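Local coordinates for methyl-CpG-binding domain protein 3 (PDB 6CCG) that binds methylated CpG DNA through its methyl-CpG-binding domain and probably takes part in regulating transcription, at residues R5-C10 / F36-S41; E21-S26 / G31-F36; L61-F64 / K70-M73. One frame throughout, in Å; residues are numbered along the deposited sequence.

Interaction 1: R5-C10 / F36-S41; sequences RKRWEC and FYYSPS
R7 and Y38 meet flat on flat: the guanidinium of R7 lies over one face of the Y38 ring with the two planes only 6° apart. R7 CZ sits 3.5 Å from the centroid of the Y38 ring and 14° off its normal, which meets the geometry of a stacked cation-pi pair. Within the stack R7 NH2 lies over the middle of the ring, while R7 NH1 comes 3.4 Å from Y38 CG. An extended R7 chain, with CG anti to the backbone N (chi1 175°), carries the charge this far across the sheet. At the other end of the contact C10 SG approaches the Y37 ring at its edge, 4.0 Å from Y37 CE1, a sulfur-aromatic contact.

The second shell fixes both partners of the stack. R7 NE is salt-bridged to E18 and Y38 OH is hydrogen-bonded to E20, two acids of the strand lying between 6-9 and 33-38. A leucine in place of Y38 would probably leave the guanidinium without its flat aromatic support and E20 without the hydroxyl. The arrangement is a cross-strand cation-pi stack bridging non-adjacent strands on one face of the antiparallel sheet of the methyl-CpG-binding domain.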
loop_
_atom_site.group_PDB
_atom_site.type_symbol
_atom_site.label_atom_id
_atom_site.label_comp_id
_atom_site.label_asym_id
_atom_site.label_seq_id
_atom_site.Cartn_x
_atom_site.Cartn_y
_atom_site.Cartn_z
ATOM N N ARG A 5 -13.182 -0.196 5.714
ATOM C CA ARG A 5 -12.250 -0.500 4.619
ATOM C C ARG A 5 -12.125 0.786 3.745
ATOM O O ARG A 5 -13.142 1.354 3.330
ATOM C CB ARG A 5 -12.753 -1.693 3.786
ATOM C CG ARG A 5 -11.835 -2.114 2.626
ATOM C CD ARG A 5 -12.557 -2.963 1.567
ATOM N NE ARG A 5 -12.347 -4.394 1.756
ATOM C CZ ARG A 5 -11.408 -5.106 1.123
ATOM N N LYS A 6 -10.892 1.220 3.487
ATOM C CA LYS A 6 -10.626 2.459 2.728
ATOM C C LYS A 6 -9.756 2.105 1.556
ATOM O O LYS A 6 -8.785 1.381 1.724
ATOM C CB LYS A 6 -9.888 3.473 3.597
ATOM C CG LYS A 6 -10.703 4.019 4.775
ATOM C CD LYS A 6 -9.890 5.043 5.554
ATOM C CE LYS A 6 -10.494 5.321 6.908
ATOM N NZ LYS A 6 -9.935 6.584 7.450
ATOM N N ARG A 7 -10.097 2.623 0.379
ATOM C CA ARG A 7 -9.263 2.417 -0.828
ATOM C C ARG A 7 -9.423 3.538 -1.790
ATOM O O ARG A 7 -10.528 3.771 -2.266
ATOM C CB ARG A 7 -9.612 1.089 -1.530
ATOM C CG ARG A 7 -8.845 0.885 -2.854
ATOM C CD ARG A 7 -8.966 -0.525 -3.391
ATOM N NE ARG A 7 -8.498 -0.598 -4.791
ATOM C CZ ARG A 7 -8.554 -1.696 -5.564
ATOM N NH1 ARG A 7 -8.109 -1.638 -6.819
ATOM N NH2 ARG A 7 -9.051 -2.846 -5.092
ATOM N N TRP A 8 -8.315 4.239 -2.085
ATOM C CA TRP A 8 -8.278 5.223 -3.190
ATOM C C TRP A 8 -6.833 5.527 -3.665
ATOM O O TRP A 8 -5.871 4.846 -3.251
ATOM C CB TRP A 8 -9.076 6.498 -2.828
ATOM C CG TRP A 8 -8.645 7.252 -1.605
ATOM C CD1 TRP A 8 -7.725 8.256 -1.543
ATOM C CD2 TRP A 8 -9.198 7.129 -0.282
ATOM N NE1 TRP A 8 -7.639 8.754 -0.258
ATOM C CE2 TRP A 8 -8.531 8.083 0.540
ATOM C CE3 TRP A 8 -10.189 6.309 0.289
ATOM C CZ2 TRP A 8 -8.815 8.234 1.913
ATOM C CZ3 TRP A 8 -10.474 6.451 1.656
ATOM C CH2 TRP A 8 -9.779 7.411 2.457
ATOM N N GLU A 9 -6.701 6.503 -4.573
ATOM C CA GLU A 9 -5.407 6.817 -5.183
ATOM C C GLU A 9 -4.346 7.126 -4.125
ATOM O O GLU A 9 -4.613 7.840 -3.143
ATOM C CB GLU A 9 -5.537 7.991 -6.180
ATOM C CG GLU A 9 -6.286 7.648 -7.462
ATOM C CD GLU A 9 -5.607 6.550 -8.299
ATOM O OE1 GLU A 9 -4.378 6.634 -8.525
ATOM O OE2 GLU A 9 -6.322 5.591 -8.726
ATOM N N CYS A 10 -3.161 6.536 -4.304
ATOM C CA CYS A 10 -2.010 6.826 -3.458
ATOM C C CYS A 10 -1.159 7.859 -4.217
ATOM O O CYS A 10 -0.529 7.501 -5.199
ATOM C CB CYS A 10 -1.181 5.584 -3.203
ATOM S SG CYS A 10 0.184 5.934 -2.096
ATOM N N PHE A 36 -2.661 -2.677 1.715
ATOM C CA PHE A 36 -2.416 -3.217 0.397
ATOM C C PHE A 36 -2.248 -2.059 -0.603
ATOM O O PHE A 36 -2.730 -0.945 -0.351
ATOM C CB PHE A 36 -3.572 -4.104 -0.017
ATOM C CG PHE A 36 -3.862 -5.209 0.969
ATOM C CD1 PHE A 36 -2.982 -6.280 1.109
ATOM C CD2 PHE A 36 -4.954 -5.115 1.845
ATOM C CE1 PHE A 36 -3.224 -7.314 2.082
ATOM C CE2 PHE A 36 -5.218 -6.136 2.765
ATOM C CZ PHE A 36 -4.351 -7.231 2.893
ATOM N N TYR A 37 -1.552 -2.332 -1.702
ATOM C CA TYR A 37 -1.485 -1.424 -2.869
ATOM C C TYR A 37 -1.949 -2.145 -4.142
ATOM O O TYR A 37 -1.758 -3.368 -4.286
ATOM C CB TYR A 37 -0.081 -0.866 -3.059
ATOM C CG TYR A 37 0.317 0.003 -1.916
ATOM C CD1 TYR A 37 0.018 1.358 -1.907
ATOM C CD2 TYR A 37 0.902 -0.557 -0.781
ATOM C CE1 TYR A 37 0.333 2.152 -0.805
ATOM C CE2 TYR A 37 1.222 0.215 0.324
ATOM C CZ TYR A 37 0.951 1.563 0.306
ATOM O OH TYR A 37 1.285 2.292 1.374
ATOM N N TYR A 38 -2.592 -1.408 -5.028
ATOM C CA TYR A 38 -3.085 -1.972 -6.275
ATOM C C TYR A 38 -2.445 -1.236 -7.410
ATOM O O TYR A 38 -2.423 0.008 -7.415
ATOM C CB TYR A 38 -4.599 -1.907 -6.349
ATOM C CG TYR A 38 -5.272 -2.787 -5.312
ATOM C CD1 TYR A 38 -5.488 -2.326 -4.022
ATOM C CD2 TYR A 38 -5.693 -4.090 -5.633
ATOM C CE1 TYR A 38 -6.100 -3.135 -3.056
ATOM C CE2 TYR A 38 -6.306 -4.911 -4.691
ATOM C CZ TYR A 38 -6.518 -4.439 -3.403
ATOM O OH TYR A 38 -7.133 -5.259 -2.464
ATOM N N SER A 39 -1.885 -1.979 -8.369
ATOM C CA SER A 39 -1.387 -1.356 -9.599
ATOM C C SER A 39 -2.569 -0.831 -10.460
ATOM O O SER A 39 -3.713 -1.193 -10.208
ATOM C CB SER A 39 -0.545 -2.369 -10.401
ATOM O OG SER A 39 -1.339 -3.421 -10.890
ATOM N N PRO A 40 -2.282 -0.003 -11.501
ATOM C CA PRO A 40 -3.323 0.395 -12.479
ATOM C C PRO A 40 -4.086 -0.788 -13.099
ATOM O O PRO A 40 -5.277 -0.653 -13.390
ATOM C CB PRO A 40 -2.521 1.131 -13.569
ATOM C CG PRO A 40 -1.345 1.684 -12.847
ATOM C CD PRO A 40 -0.995 0.632 -11.801
ATOM N N SER A 41 -3.404 -1.936 -13.282
ATOM C CA SER A 41 -4.032 -3.151 -13.818
ATOM C C SER A 41 -4.664 -4.062 -12.743
ATOM O O SER A 41 -5.090 -5.173 -13.055
ATOM C CB SER A 41 -3.022 -3.939 -14.681
ATOM O OG SER A 41 -1.883 -4.318 -13.939
#

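Interaction 2: E21-S26 / G31-F36; sequences EVPRRS and GHRDVF. With nucleotides of chain C.
R24 and D34 pair side-on and nearly coplanar, guanidinium and carboxylate planes 25° apart. R24 NE reaches D34 OD2 at 2.8 Å, and R24 NH2 reaches D34 OD1 at 2.9 Å on its syn lone pair, with an N-H...O angle of 168°. Because each oxygen takes one nitrogen, the guanidinium is held against rotation, and its NH1/NH2 edge is turned to guanine DG7 of chain C, NH2 being shared between D34 OD1 and DG7 O6: R24 NH1 donates to DG7 N7 at 2.8 Å and R24 NH2 to DG7 O6 at 3.0 Å. The methyl carbon C5A of methylcytosine 5CM6 of chain C lies over one face of the guanidinium, 3.5 Å from R24 NH2, and H32 CD2 lies over the opposite face, its ring turned almost perpendicular. This is the methylcytosine-arginine-guanine arrangement by which the domain reads methyl-CpG. A water bridges D34 OD2 and V22 O, and R25 N donates to the 5CM6 phosphate.

The other salt bridge is built differently. R33 gives both NE and NH2 to the single oxygen E21 OE1, and the two planes stand 80° apart; the R33 chain bends at chi3, and its NH1 comes 3.7 Å from P23 CB. E21 OE2 is taken by R19.

Paired V22-D34 backbone bonds join the strands; R24 N to H32 O and G31 N to R24 O extend the pairing into the turn end. Hairpin 18-23/33-38 is flanked by strands 6-9 and 44-45, its turn end projecting to the DNA.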
loop_
_atom_site.group_PDB
_atom_site.type_symbol
_atom_site.label_atom_id
_atom_site.label_comp_id
_atom_site.label_asym_id
_atom_site.label_seq_id
_atom_site.Cartn_x
_atom_site.Cartn_y
_atom_site.Cartn_z
ATOM N N GLU A 21 -6.621 0.112 3.126
ATOM C CA GLU A 21 -6.504 -0.308 4.521
ATOM C C GLU A 21 -7.687 -1.200 4.799
ATOM O O GLU A 21 -8.811 -0.820 4.481
ATOM C CB GLU A 21 -6.615 0.880 5.460
ATOM C CG GLU A 21 -5.510 1.888 5.360
ATOM C CD GLU A 21 -5.735 3.076 6.271
ATOM O OE1 GLU A 21 -6.523 2.977 7.223
ATOM O OE2 GLU A 21 -5.111 4.116 6.036
ATOM N N VAL A 22 -7.442 -2.379 5.377
ATOM C CA VAL A 22 -8.490 -3.344 5.685
ATOM C C VAL A 22 -8.323 -3.735 7.163
ATOM O O VAL A 22 -7.471 -4.544 7.479
ATOM C CB VAL A 22 -8.386 -4.620 4.824
ATOM C CG1 VAL A 22 -9.525 -5.595 5.165
ATOM C CG2 VAL A 22 -8.385 -4.282 3.330
ATOM N N PRO A 23 -9.135 -3.142 8.071
ATOM C CA PRO A 23 -9.021 -3.581 9.450
ATOM C C PRO A 23 -9.487 -5.032 9.597
ATOM O O PRO A 23 -10.505 -5.433 9.008
ATOM C CB PRO A 23 -9.961 -2.633 10.227
ATOM C CG PRO A 23 -10.911 -2.093 9.219
ATOM C CD PRO A 23 -10.312 -2.282 7.842
ATOM N N ARG A 24 -8.752 -5.794 10.382
ATOM C CA ARG A 24 -9.143 -7.175 10.726
ATOM C C ARG A 24 -10.343 -7.178 11.660
ATOM O O ARG A 24 -10.376 -6.410 12.621
ATOM C CB ARG A 24 -7.967 -7.906 11.363
ATOM C CG ARG A 24 -6.806 -8.070 10.394
ATOM C CD ARG A 24 -5.666 -8.764 11.050
ATOM N NE ARG A 24 -4.507 -8.829 10.164
ATOM C CZ ARG A 24 -3.499 -9.701 10.279
ATOM N NH1 ARG A 24 -3.476 -10.637 11.249
ATOM N NH2 ARG A 24 -2.510 -9.653 9.420
ATOM N N ARG A 25 -11.312 -8.065 11.372
ATOM C CA ARG A 25 -12.615 -8.129 12.083
ATOM C C ARG A 25 -12.616 -9.035 13.310
ATOM O O ARG A 25 -13.439 -8.843 14.192
ATOM C CB ARG A 25 -13.722 -8.668 11.145
ATOM C CG ARG A 25 -13.998 -7.849 9.904
ATOM C CD ARG A 25 -14.787 -6.598 10.236
ATOM N NE ARG A 25 -14.649 -5.592 9.173
ATOM C CZ ARG A 25 -15.031 -4.309 9.274
ATOM N NH1 ARG A 25 -15.595 -3.838 10.402
ATOM N NH2 ARG A 25 -14.852 -3.487 8.232
ATOM N N SER A 26 -11.746 -10.044 13.337
ATOM C CA SER A 26 -11.768 -11.066 14.377
ATOM C C SER A 26 -10.380 -11.617 14.683
ATOM O O SER A 26 -9.396 -11.272 14.012
ATOM C CB SER A 26 -12.716 -12.203 13.956
ATOM O OG SER A 26 -12.152 -12.939 12.871
ATOM N N GLY A 31 -8.781 -5.529 14.756
ATOM C CA GLY A 31 -8.404 -4.087 14.848
ATOM C C GLY A 31 -7.134 -3.692 14.086
ATOM O O GLY A 31 -7.023 -2.553 13.650
ATOM N N HIS A 32 -6.162 -4.603 13.969
ATOM C CA HIS A 32 -4.970 -4.388 13.106
ATOM C C HIS A 32 -5.383 -4.060 11.680
ATOM O O HIS A 32 -6.272 -4.698 11.112
ATOM C CB HIS A 32 -4.064 -5.628 13.094
ATOM C CG HIS A 32 -2.835 -5.466 12.224
ATOM N ND1 HIS A 32 -1.789 -4.634 12.565
ATOM C CD2 HIS A 32 -2.508 -6.007 11.014
ATOM C CE1 HIS A 32 -0.864 -4.669 11.610
ATOM N NE2 HIS A 32 -1.271 -5.506 10.664
ATOM N N ARG A 33 -4.717 -3.079 11.094
ATOM C CA ARG A 33 -5.036 -2.616 9.764
ATOM C C ARG A 33 -3.976 -3.175 8.840
ATOM O O ARG A 33 -2.844 -2.797 8.944
ATOM C CB ARG A 33 -5.053 -1.068 9.726
ATOM C CG ARG A 33 -5.864 -0.439 10.866
ATOM C CD ARG A 33 -5.984 1.082 10.745
ATOM N NE ARG A 33 -6.808 1.433 9.594
ATOM C CZ ARG A 33 -8.147 1.337 9.530
ATOM N NH1 ARG A 33 -8.860 0.926 10.570
ATOM N NH2 ARG A 33 -8.782 1.671 8.385
ATOM N N ASP A 34 -4.358 -4.108 7.986
ATOM C CA ASP A 34 -3.504 -4.522 6.855
ATOM C C ASP A 34 -3.592 -3.445 5.785
ATOM O O ASP A 34 -4.684 -2.890 5.525
ATOM C CB ASP A 34 -3.966 -5.860 6.272
ATOM C CG ASP A 34 -3.840 -6.977 7.262
ATOM O OD1 ASP A 34 -2.695 -7.408 7.553
ATOM O OD2 ASP A 34 -4.900 -7.399 7.788
ATOM N N VAL A 35 -2.450 -3.186 5.152
ATOM C CA VAL A 35 -2.327 -2.207 4.083
ATOM C C VAL A 35 -1.925 -2.949 2.798
ATOM O O VAL A 35 -1.006 -3.766 2.827
ATOM C CB VAL A 35 -1.269 -1.154 4.466
ATOM C CG1 VAL A 35 -0.989 -0.179 3.298
ATOM C CG2 VAL A 35 -1.743 -0.399 5.684
ATOM N N PHE A 36 -2.661 -2.677 1.715
ATOM C CA PHE A 36 -2.416 -3.217 0.397
ATOM C C PHE A 36 -2.248 -2.059 -0.603
ATOM O O PHE A 36 -2.730 -0.945 -0.351
ATOM C CB PHE A 36 -3.572 -4.104 -0.017
ATOM C CG PHE A 36 -3.862 -5.209 0.969
ATOM C CD1 PHE A 36 -2.982 -6.280 1.109
ATOM C CD2 PHE A 36 -4.954 -5.115 1.845
ATOM C CE1 PHE A 36 -3.224 -7.314 2.082
ATOM C CE2 PHE A 36 -5.218 -6.136 2.765
ATOM C CZ PHE A 36 -4.351 -7.231 2.893
ATOM N N1 5CM C 6 -4.688 -13.892 8.974
ATOM C C2 5CM C 6 -3.533 -14.606 8.511
ATOM N N3 5CM C 6 -2.730 -14.081 7.538
ATOM C C4 5CM C 6 -3.002 -12.872 6.979
ATOM C C5 5CM C 6 -4.190 -12.114 7.438
ATOM C C5A 5CM C 6 -4.595 -10.761 6.885
ATOM C C6 5CM C 6 -4.987 -12.667 8.435
ATOM O O2 5CM C 6 -3.182 -15.714 8.957
ATOM N N4 5CM C 6 -2.169 -12.419 6.018
ATOM C "C1'" 5CM C 6 -5.542 -14.464 10.021
ATOM C "C2'" 5CM C 6 -5.081 -14.005 11.384
ATOM C "C3'" 5CM C 6 -6.305 -13.786 12.203
ATOM C "C4'" 5CM C 6 -7.390 -14.285 11.276
ATOM O "O4'" 5CM C 6 -6.902 -14.063 9.949
ATOM O "O3'" 5CM C 6 -6.355 -14.638 13.331
ATOM C "C5'" 5CM C 6 -8.704 -13.628 11.509
ATOM O "O5'" 5CM C 6 -8.736 -12.409 10.799
ATOM P P 5CM C 6 -10.153 -12.187 10.165
ATOM O OP1 5CM C 6 -11.079 -12.981 11.006
ATOM O OP2 5CM C 6 -10.402 -10.706 9.899
ATOM P P DG C 7 -5.400 -14.442 14.596
ATOM O OP1 DG C 7 -6.102 -15.103 15.754
ATOM O OP2 DG C 7 -4.999 -13.022 14.724
ATOM O "O5'" DG C 7 -4.155 -15.380 14.263
ATOM C "C5'" DG C 7 -4.326 -16.796 14.030
ATOM C "C4'" DG C 7 -2.999 -17.446 13.713
ATOM O "O4'" DG C 7 -2.431 -16.840 12.512
ATOM C "C3'" DG C 7 -1.937 -17.287 14.795
ATOM O "O3'" DG C 7 -1.160 -18.497 14.870
ATOM C "C2'" DG C 7 -1.138 -16.085 14.319
ATOM C "C1'" DG C 7 -1.184 -16.221 12.802
ATOM N N9 DG C 7 -1.145 -14.966 12.043
ATOM C C8 DG C 7 -1.995 -13.903 12.220
ATOM N N7 DG C 7 -1.814 -12.948 11.348
ATOM C C5 DG C 7 -0.789 -13.411 10.541
ATOM C C6 DG C 7 -0.120 -12.776 9.470
ATOM O O6 DG C 7 -0.351 -11.668 8.972
ATOM N N1 DG C 7 0.891 -13.581 8.947
ATOM C C2 DG C 7 1.224 -14.833 9.418
ATOM N N2 DG C 7 2.237 -15.458 8.791
ATOM N N3 DG C 7 0.627 -15.418 10.447
ATOM C C4 DG C 7 -0.372 -14.663 10.947
HETATM O O HOH W 1 -7.149 -7.202 6.752
#

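Interaction 3: L61-F64 / K70-M73; sequences LSTF and KMLM
T63 O and L72 N form the one backbone hydrogen bond that crosses this contact, 2.9 Å long with an N-H...O angle of 160°. Segment 61-64 makes a type I turn, closed by F64 N to L61 O at 3.2 Å, and leads into an antiparallel, non-hydrogen-bonded pair of F64 with M71, whose CA atoms are 4.4 Å apart. The same T63 O also receives a CA-H...O contact from M71 CA at 3.4 Å.

F64 and M71 put their side chains on the same face of this small ladder, where they cross at about a right angle. The thioether of M71 passes across the base of the F64 side chain: SD lies 3.7 Å from F64 CB, and 5.3 Å from the F64 ring centroid, 83° off the ring normal. This is a Met-aromatic contact at the ring edge, reached because M71 is folded back at chi2 (-62°). T63 OG1 approaches the same sulfur, while L72 CG packs 3.5 Å from T63 O.

The F64 side chain also touches A12, L13 and L51, and K48 NZ bonds to the carbonyls of L61 and F64. With apolar neighbours and a single thioether, segment 70-73 is held by one backbone bond at T63 O and by M71 lying against F64, a mainly apolar surface contact with little hydrogen bonding.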
loop_
_atom_site.group_PDB
_atom_site.type_symbol
_atom_site.label_atom_id
_atom_site.label_comp_id
_atom_site.label_asym_id
_atom_site.label_seq_id
_atom_site.Cartn_x
_atom_site.Cartn_y
_atom_site.Cartn_z
ATOM N N LEU A 61 11.958 4.264 -4.148
ATOM C CA LEU A 61 11.169 3.782 -2.981
ATOM C C LEU A 61 11.964 3.694 -1.682
ATOM O O LEU A 61 11.450 3.163 -0.691
ATOM C CB LEU A 61 10.531 2.416 -3.269
ATOM C CG LEU A 61 9.443 2.349 -4.319
ATOM C CD1 LEU A 61 8.972 0.924 -4.445
ATOM C CD2 LEU A 61 8.268 3.255 -4.002
ATOM N N SER A 62 13.178 4.239 -1.644
ATOM C CA SER A 62 14.019 4.108 -0.438
ATOM C C SER A 62 13.370 4.743 0.820
ATOM O O SER A 62 13.487 4.191 1.915
ATOM C CB SER A 62 15.406 4.688 -0.679
ATOM O OG SER A 62 15.323 6.021 -1.128
ATOM N N THR A 63 12.668 5.868 0.648
ATOM C CA THR A 63 11.990 6.561 1.771
ATOM C C THR A 63 10.454 6.417 1.771
ATOM O O THR A 63 9.767 7.153 2.477
ATOM C CB THR A 63 12.332 8.059 1.764
ATOM O OG1 THR A 63 11.876 8.647 0.543
ATOM C CG2 THR A 63 13.830 8.273 1.935
ATOM N N PHE A 64 9.924 5.487 0.969
ATOM C CA PHE A 64 8.502 5.215 0.925
ATOM C C PHE A 64 8.126 4.309 2.125
ATOM O O PHE A 64 8.656 3.212 2.277
ATOM C CB PHE A 64 8.108 4.531 -0.374
ATOM C CG PHE A 64 6.647 4.188 -0.463
ATOM C CD1 PHE A 64 5.683 5.200 -0.610
ATOM C CD2 PHE A 64 6.225 2.885 -0.390
ATOM C CE1 PHE A 64 4.318 4.893 -0.686
ATOM C CE2 PHE A 64 4.862 2.564 -0.471
ATOM C CZ PHE A 64 3.909 3.577 -0.629
ATOM N N LYS A 70 3.264 7.074 2.355
ATOM C CA LYS A 70 3.894 8.389 2.098
ATOM C C LYS A 70 5.387 8.292 2.111
ATOM O O LYS A 70 5.978 7.393 2.752
ATOM C CB LYS A 70 3.504 9.401 3.194
ATOM C CG LYS A 70 2.046 9.822 3.173
ATOM C CD LYS A 70 1.566 10.233 4.573
ATOM C CE LYS A 70 0.121 10.701 4.539
ATOM N NZ LYS A 70 -0.164 11.645 5.659
ATOM N N MET A 71 6.021 9.255 1.420
ATOM C CA MET A 71 7.444 9.420 1.480
ATOM C C MET A 71 7.797 10.129 2.796
ATOM O O MET A 71 7.155 11.118 3.156
ATOM C CB MET A 71 7.932 10.265 0.275
ATOM C CG MET A 71 7.641 9.631 -1.077
ATOM S SD MET A 71 8.487 8.059 -1.279
ATOM C CE MET A 71 8.094 7.723 -2.993
ATOM N N LEU A 72 8.844 9.662 3.477
ATOM C CA LEU A 72 9.241 10.259 4.762
ATOM C C LEU A 72 9.961 11.575 4.519
ATOM O O LEU A 72 10.871 11.645 3.702
ATOM C CB LEU A 72 10.109 9.322 5.573
ATOM C CG LEU A 72 9.481 7.950 5.888
ATOM C CD1 LEU A 72 10.564 6.886 5.940
ATOM C CD2 LEU A 72 8.653 7.956 7.174
ATOM N N MET A 73 9.525 12.617 5.233
ATOM C CA MET A 73 10.028 13.982 5.051
ATOM C C MET A 73 11.223 14.213 5.968
ATOM O O MET A 73 11.845 13.281 6.489
ATOM C CB MET A 73 8.918 15.006 5.361
ATOM C CG MET A 73 7.615 14.775 4.601
ATOM O OXT MET A 73 11.597 15.338 6.224
#

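Interactions 1 and 2 belong to the same four-stranded sheet and share F36 on strand 33-38, which is joined to 6-9 through 18-23; K6 O and E21 N, 2.9 Å apart, probably hydrogen-bond between them. Interaction 1 is mostly buried and relies on aromatic rings, one met on its face and one at its edge, with no hydrogen bond between its own segments. Interaction 2, partly buried, is dominated by paired charges and reaches the nucleotides. Interaction 3 is a surface contact of largely apolar and sulfur chemistry, in the separate two-stranded sheet. Its centre lies about 22 Å from that of interaction 2, but it touches interaction 1 where F64 CZ packs 3.5 Å from Y37 OH.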